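Local coordinates for protein endo-beta-mannanase (Opitutaceae bacterium TAV5, PDB 7BOB) that hydrolyses beta-1,4-mannosidic linkages as a homotrimeric exo-beta-1,4-mannosidase of glycosyl hydrolase family 5, active in the hindgut of a wood-feeding termite, at residues Q251-G254 against L255-L259; H294-A297 against Y298-I302. All blocks are in the same frame, centred on the assembly; numbering follows the deposited sequence.

Contact 1. Residues Q251-G254 against L255-L259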
ATOM      1  N   GLN A 251     -19.150  -8.423  -1.745  1.00 43.63           N
ATOM      2  CA  GLN A 251     -19.043  -9.816  -2.173  1.00 47.88           C
ATOM      3  C   GLN A 251     -20.402 -10.509  -2.041  1.00 52.72           C
ATOM      4  O   GLN A 251     -20.818 -10.882  -0.940  1.00 49.81           O
ATOM      5  CB  GLN A 251     -17.977 -10.515  -1.339  1.00 52.38           C
ATOM      6  CG  GLN A 251     -17.356 -11.711  -1.990  1.00 54.79           C
ATOM      7  CD  GLN A 251     -16.058 -11.370  -2.643  1.00 59.84           C
ATOM      8  OE1 GLN A 251     -15.707 -10.185  -2.767  1.00 63.06           O
ATOM      9  NE2 GLN A 251     -15.329 -12.393  -3.092  1.00 60.33           N
ATOM     10  N   GLY A 252     -21.107 -10.681  -3.161  1.00 47.30           N
ATOM     11  CA  GLY A 252     -22.310 -11.487  -3.169  1.00 45.49           C
ATOM     12  C   GLY A 252     -21.993 -12.970  -3.213  1.00 44.49           C
ATOM     13  O   GLY A 252     -20.840 -13.391  -3.207  1.00 48.30           O
ATOM     14  N   SER A 253     -23.045 -13.782  -3.289  1.00 48.02           N
ATOM     15  CA  SER A 253     -22.900 -15.233  -3.231  1.00 48.61           C
ATOM     16  C   SER A 253     -23.257 -15.948  -4.527  1.00 49.06           C
ATOM     17  O   SER A 253     -23.215 -17.182  -4.562  1.00 50.35           O
ATOM     18  CB  SER A 253     -23.712 -15.808  -2.068  1.00 50.33           C
ATOM     19  OG  SER A 253     -23.406 -15.102  -0.873  1.00 54.29           O
ATOM     20  N   GLY A 254     -23.559 -15.215  -5.596  1.00 47.84           N
ATOM     21  CA  GLY A 254     -23.707 -15.848  -6.895  1.00 50.28           C
ATOM     22  C   GLY A 254     -25.079 -15.748  -7.528  1.00 45.66           C
ATOM     23  O   GLY A 254     -25.864 -14.852  -7.209  1.00 50.42           O
ATOM     24  N   LEU A 255     -25.372 -16.680  -8.434  1.00 48.37           N
ATOM     25  CA  LEU A 255     -26.522 -16.533  -9.323  1.00 47.82           C
ATOM     26  C   LEU A 255     -27.836 -16.458  -8.547  1.00 48.76           C
ATOM     27  O   LEU A 255     -28.730 -15.679  -8.899  1.00 48.07           O
ATOM     28  CB  LEU A 255     -26.555 -17.689 -10.307  1.00 45.62           C
ATOM     29  CG  LEU A 255     -25.399 -17.674 -11.292  1.00 49.42           C
ATOM     30  CD1 LEU A 255     -25.237 -19.040 -11.933  1.00 47.62           C
ATOM     31  CD2 LEU A 255     -25.606 -16.581 -12.322  1.00 42.04           C
ATOM     32  N   ALA A 256     -27.960 -17.238  -7.471  1.00 50.09           N
ATOM     33  CA  ALA A 256     -29.197 -17.264  -6.686  1.00 53.72           C
ATOM     34  C   ALA A 256     -29.284 -16.149  -5.646  1.00 54.70           C
ATOM     35  O   ALA A 256     -30.347 -15.984  -5.035  1.00 49.16           O
ATOM     36  CB  ALA A 256     -29.346 -18.615  -5.974  1.00 47.24           C
ATOM     37  N   ASP A 257     -28.202 -15.388  -5.421  1.00 49.83           N
ATOM     38  CA  ASP A 257     -28.193 -14.382  -4.359  1.00 48.26           C
ATOM     39  C   ASP A 257     -28.896 -13.109  -4.814  1.00 46.63           C
ATOM     40  O   ASP A 257     -28.502 -12.526  -5.828  1.00 46.73           O
ATOM     41  CB  ASP A 257     -26.750 -14.067  -3.946  1.00 49.66           C
ATOM     42  CG  ASP A 257     -26.659 -13.047  -2.805  1.00 50.55           C
ATOM     43  OD1 ASP A 257     -27.698 -12.648  -2.224  1.00 52.09           O
ATOM     44  OD2 ASP A 257     -25.531 -12.628  -2.497  1.00 51.81           O
ATOM     45  N   PRO A 258     -29.920 -12.646  -4.100  1.00 50.14           N
ATOM     46  CA  PRO A 258     -30.496 -11.317  -4.399  1.00 46.39           C
ATOM     47  C   PRO A 258     -29.485 -10.153  -4.379  1.00 45.09           C
ATOM     48  O   PRO A 258     -29.670  -9.183  -5.132  1.00 41.34           O
ATOM     49  CB  PRO A 258     -31.551 -11.141  -3.294  1.00 45.58           C
ATOM     50  CG  PRO A 258     -31.883 -12.537  -2.847  1.00 48.56           C
ATOM     51  CD  PRO A 258     -30.664 -13.376  -3.054  1.00 50.46           C
ATOM     52  N   LEU A 259     -28.462 -10.179  -3.510  1.00 45.67           N
ATOM     53  CA  LEU A 259     -27.413  -9.148  -3.575  1.00 47.99           C
ATOM     54  C   LEU A 259     -26.724  -9.157  -4.937  1.00 43.93           C
ATOM     55  O   LEU A 259     -26.687  -8.138  -5.634  1.00 45.00           O
ATOM     56  CB  LEU A 259     -26.374  -9.332  -2.454  1.00 46.09           C
ATOM     57  CG  LEU A 259     -25.238  -8.277  -2.292  1.00 50.04           C
ATOM     58  CD1 LEU A 259     -24.069  -8.473  -3.285  1.00 50.01           C
ATOM     59  CD2 LEU A 259     -25.739  -6.843  -2.413  1.00 47.59           C
TER
HETATM   60  O   HOH W   1     -25.851 -17.906  -5.313  1.00 51.89           O

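Contact 2. Residues H294-A297 against Y298-I302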
ATOM      1  N   HIS A 294     -29.808 -22.369 -12.257  1.00 48.51           N
ATOM      2  CA  HIS A 294     -29.456 -21.116 -11.592  1.00 47.11           C
ATOM      3  C   HIS A 294     -29.245 -19.972 -12.578  1.00 47.00           C
ATOM      4  O   HIS A 294     -29.644 -18.834 -12.297  1.00 45.79           O
ATOM      5  CB  HIS A 294     -28.222 -21.327 -10.723  1.00 46.66           C
ATOM      6  CG  HIS A 294     -28.347 -22.513  -9.823  1.00 51.34           C
ATOM      7  ND1 HIS A 294     -29.294 -22.584  -8.821  1.00 52.54           N
ATOM      8  CD2 HIS A 294     -27.680 -23.691  -9.801  1.00 49.58           C
ATOM      9  CE1 HIS A 294     -29.185 -23.746  -8.203  1.00 53.85           C
ATOM     10  NE2 HIS A 294     -28.215 -24.438  -8.779  1.00 52.08           N
ATOM     11  N   THR A 295     -28.621 -20.243 -13.732  1.00 44.38           N
ATOM     12  CA  THR A 295     -28.440 -19.175 -14.707  1.00 43.89           C
ATOM     13  C   THR A 295     -29.783 -18.719 -15.259  1.00 45.24           C
ATOM     14  O   THR A 295     -29.998 -17.524 -15.512  1.00 43.40           O
ATOM     15  CB  THR A 295     -27.502 -19.641 -15.828  1.00 47.78           C
ATOM     16  OG1 THR A 295     -28.043 -20.799 -16.486  1.00 44.20           O
ATOM     17  CG2 THR A 295     -26.117 -19.991 -15.228  1.00 45.70           C
ATOM     18  N   ASP A 296     -30.717 -19.656 -15.405  1.00 45.96           N
ATOM     19  CA  ASP A 296     -32.052 -19.320 -15.898  1.00 48.23           C
ATOM     20  C   ASP A 296     -32.780 -18.387 -14.926  1.00 45.78           C
ATOM     21  O   ASP A 296     -33.324 -17.346 -15.327  1.00 46.19           O
ATOM     22  CB  ASP A 296     -32.811 -20.628 -16.147  1.00 48.44           C
ATOM     23  CG  ASP A 296     -34.273 -20.436 -16.350  1.00 47.90           C
ATOM     24  OD1 ASP A 296     -34.669 -19.756 -17.310  1.00 49.28           O
ATOM     25  OD2 ASP A 296     -35.029 -20.991 -15.544  1.00 53.00           O
ATOM     26  N   ALA A 297     -32.760 -18.719 -13.633  1.00 44.35           N
ATOM     27  CA  ALA A 297     -33.407 -17.854 -12.643  1.00 46.57           C
ATOM     28  C   ALA A 297     -32.699 -16.507 -12.539  1.00 47.96           C
ATOM     29  O   ALA A 297     -33.356 -15.464 -12.388  1.00 43.71           O
ATOM     30  CB  ALA A 297     -33.441 -18.540 -11.274  1.00 43.51           C
ATOM     31  N   TYR A 298     -31.359 -16.506 -12.635  1.00 42.60           N
ATOM     32  CA  TYR A 298     -30.617 -15.252 -12.585  1.00 43.83           C
ATOM     33  C   TYR A 298     -31.035 -14.329 -13.717  1.00 42.11           C
ATOM     34  O   TYR A 298     -31.295 -13.136 -13.504  1.00 44.59           O
ATOM     35  CB  TYR A 298     -29.109 -15.537 -12.647  1.00 45.68           C
ATOM     36  CG  TYR A 298     -28.247 -14.307 -12.808  1.00 44.86           C
ATOM     37  CD1 TYR A 298     -27.912 -13.523 -11.706  1.00 46.47           C
ATOM     38  CD2 TYR A 298     -27.741 -13.945 -14.054  1.00 47.13           C
ATOM     39  CE1 TYR A 298     -27.112 -12.399 -11.838  1.00 44.64           C
ATOM     40  CE2 TYR A 298     -26.916 -12.824 -14.200  1.00 45.61           C
ATOM     41  CZ  TYR A 298     -26.612 -12.056 -13.093  1.00 49.10           C
ATOM     42  OH  TYR A 298     -25.816 -10.940 -13.235  1.00 52.22           O
ATOM     43  N   LEU A 299     -31.099 -14.868 -14.936  1.00 41.69           N
ATOM     44  CA  LEU A 299     -31.441 -14.035 -16.077  1.00 44.98           C
ATOM     45  C   LEU A 299     -32.856 -13.502 -15.948  1.00 46.80           C
ATOM     46  O   LEU A 299     -33.105 -12.323 -16.242  1.00 44.53           O
ATOM     47  CB  LEU A 299     -31.265 -14.820 -17.376  1.00 44.71           C
ATOM     48  CG  LEU A 299     -29.807 -15.181 -17.698  1.00 47.36           C
ATOM     49  CD1 LEU A 299     -29.730 -16.013 -18.956  1.00 44.38           C
ATOM     50  CD2 LEU A 299     -28.927 -13.944 -17.817  1.00 44.32           C
ATOM     51  N   ARG A 300     -33.788 -14.338 -15.462  1.00 44.47           N
ATOM     52  CA  ARG A 300     -35.165 -13.880 -15.308  1.00 49.44           C
ATOM     53  C   ARG A 300     -35.281 -12.775 -14.274  1.00 48.84           C
ATOM     54  O   ARG A 300     -36.274 -12.036 -14.288  1.00 48.92           O
ATOM     55  CB  ARG A 300     -36.098 -15.055 -14.951  1.00 46.84           C
ATOM     56  CG  ARG A 300     -36.433 -15.871 -16.214  1.00 48.15           C
ATOM     57  CD  ARG A 300     -36.726 -17.339 -15.925  1.00 48.51           C
ATOM     58  NE  ARG A 300     -36.875 -18.070 -17.181  1.00 49.05           N
ATOM     59  CZ  ARG A 300     -37.919 -17.938 -18.006  1.00 50.03           C
ATOM     60  NH1 ARG A 300     -38.910 -17.116 -17.697  1.00 46.58           N
ATOM     61  NH2 ARG A 300     -37.968 -18.619 -19.146  1.00 47.42           N
ATOM     62  N   ALA A 301     -34.301 -12.638 -13.376  1.00 44.01           N
ATOM     63  CA  ALA A 301     -34.333 -11.497 -12.476  1.00 43.41           C
ATOM     64  C   ALA A 301     -33.631 -10.275 -13.079  1.00 47.22           C
ATOM     65  O   ALA A 301     -34.199  -9.177 -13.114  1.00 49.56           O
ATOM     66  CB  ALA A 301     -33.702 -11.871 -11.126  1.00 44.02           C
ATOM     67  N   ILE A 302     -32.407 -10.435 -13.575  1.00 43.77           N
ATOM     68  CA  ILE A 302     -31.628  -9.230 -13.844  1.00 46.33           C
ATOM     69  C   ILE A 302     -32.076  -8.508 -15.108  1.00 47.61           C
ATOM     70  O   ILE A 302     -31.993  -7.276 -15.168  1.00 47.67           O
ATOM     71  CB  ILE A 302     -30.129  -9.556 -13.901  1.00 46.28           C
ATOM     72  CG1 ILE A 302     -29.849 -10.549 -15.014  1.00 44.58           C
ATOM     73  CG2 ILE A 302     -29.641 -10.061 -12.530  1.00 43.98           C
ATOM     74  CD1 ILE A 302     -28.709 -10.108 -15.901  1.00 49.46           C
TER

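Contact 1. Residues Q251-G254 against L255-L259
Asp257 reaches back along the chain to Ser253, and its OD2 takes the backbone N-H of Ser253 at 2.9 Å on the anti lone pair, the one turned away from OD1. With CG anti to the backbone N (chi1 -178°), the carboxylate is brought alongside Ser253, whose CB lies 3.7 Å from OD2. The other oxygen works in the opposite chain direction: OD1 accepts from Leu259 N at 2.9 Å, met from above the carboxylate plane, which makes Asp257 the N-cap of the helix that starts at Pro258. Beside this polar grip, Leu259 lays CD1 against Gly252, 3.5 Å from its CA.

What brings Asp257 round is a type I beta turn from Gly254 to Asp257, closed by Asp257 N to Gly254 O at 3.0 Å. Gly254 enters it with a positive phi of 117°. A water ties Ser253 O to Ala256 N, the second bond being weak.

Further out, Arg569 forms a salt bridge with Asp257 OD2, so this oxygen has a charged partner besides the Ser253 amide and the carboxylate is probably kept ionised. Asp494 of the second subunit accepts from Leu255 N. The segment links strand 237-241 of the parallel sheet to helix 258-272; helix 292-309 packs on Leu255, while Leu259 faces helices 406-422 and 569-583.

Contact 2. Residues H294-A297 against Y298-I302
Asp296 and Arg300, one helical turn apart, form a salt bridge: OD1 of Asp296 receives NE of Arg300 at 2.8 Å, nearly straight at 160°. The carboxylate is met on its syn side, somewhat out of its plane, whereas OD1 lies in the guanidinium plane at the edge. The two flat groups are steeply turned, 69° apart, and of the guanidinium nitrogens it is NE that makes the bond. With CG anti to its own N (chi1 167°), Asp296 holds its carboxylate out from the helix surface, and Arg300, extended from CG to NE, comes back toward the N-terminal end to meet it, passing its CD 3.5 Å from Asp296 O. NH2 of Arg300 has a further, weak and long ion pair with Glu356, and Tyr353 of helix 352-364 packs against both side chains.

This is the more open side, with Arg300 exposed and Asp296 partly so. The buried side, carrying Thr295, Tyr298 and Leu299, is closer packed. Leu299 CG presses against Thr295 O at 3.2 Å, the same oxygen that accepts from Leu299 N. Tyr298 sends its ring off the helix and offers one face to Ile302, whose CG2 sits 3.5 Å above the ring plane, offset toward the rim. Arg261 of helix 258-272 touches Tyr298 and Ile302, and Thr284 also meets the tyrosine.

Beneath both sides run i to i+4 backbone bonds, from His294 O to Tyr298 N (2.9 Å) to a weak one from Ala301 N to Ala297 O. An amphipathic alpha-helix results, the connecting helix of a beta-alpha-beta unit between strands 277-282 and 311-316, as expected of the TIM barrel of family 5 glycoside hydrolases.

Contact 1 comes first along the chain and closes before contact 2 opens; their centres lie about 11 Å apart, on the same side of the chain's centre. Both belong to the barrel part, the first leading from strand 237-241 into helix 258-272, the second lying on helix 292-309, which follows strand 277-282. They meet directly through Leu255, whose CD2 packs 3.5 Å from Tyr298 CG while its CD1 lies equally close to Thr295 CG2. The loop and helix start of 251-259 thus rest against the next barrel helix. Asp494 of the second subunit lies against both contacts, at Leu255 and at His294, which places this corner at a trimer interface.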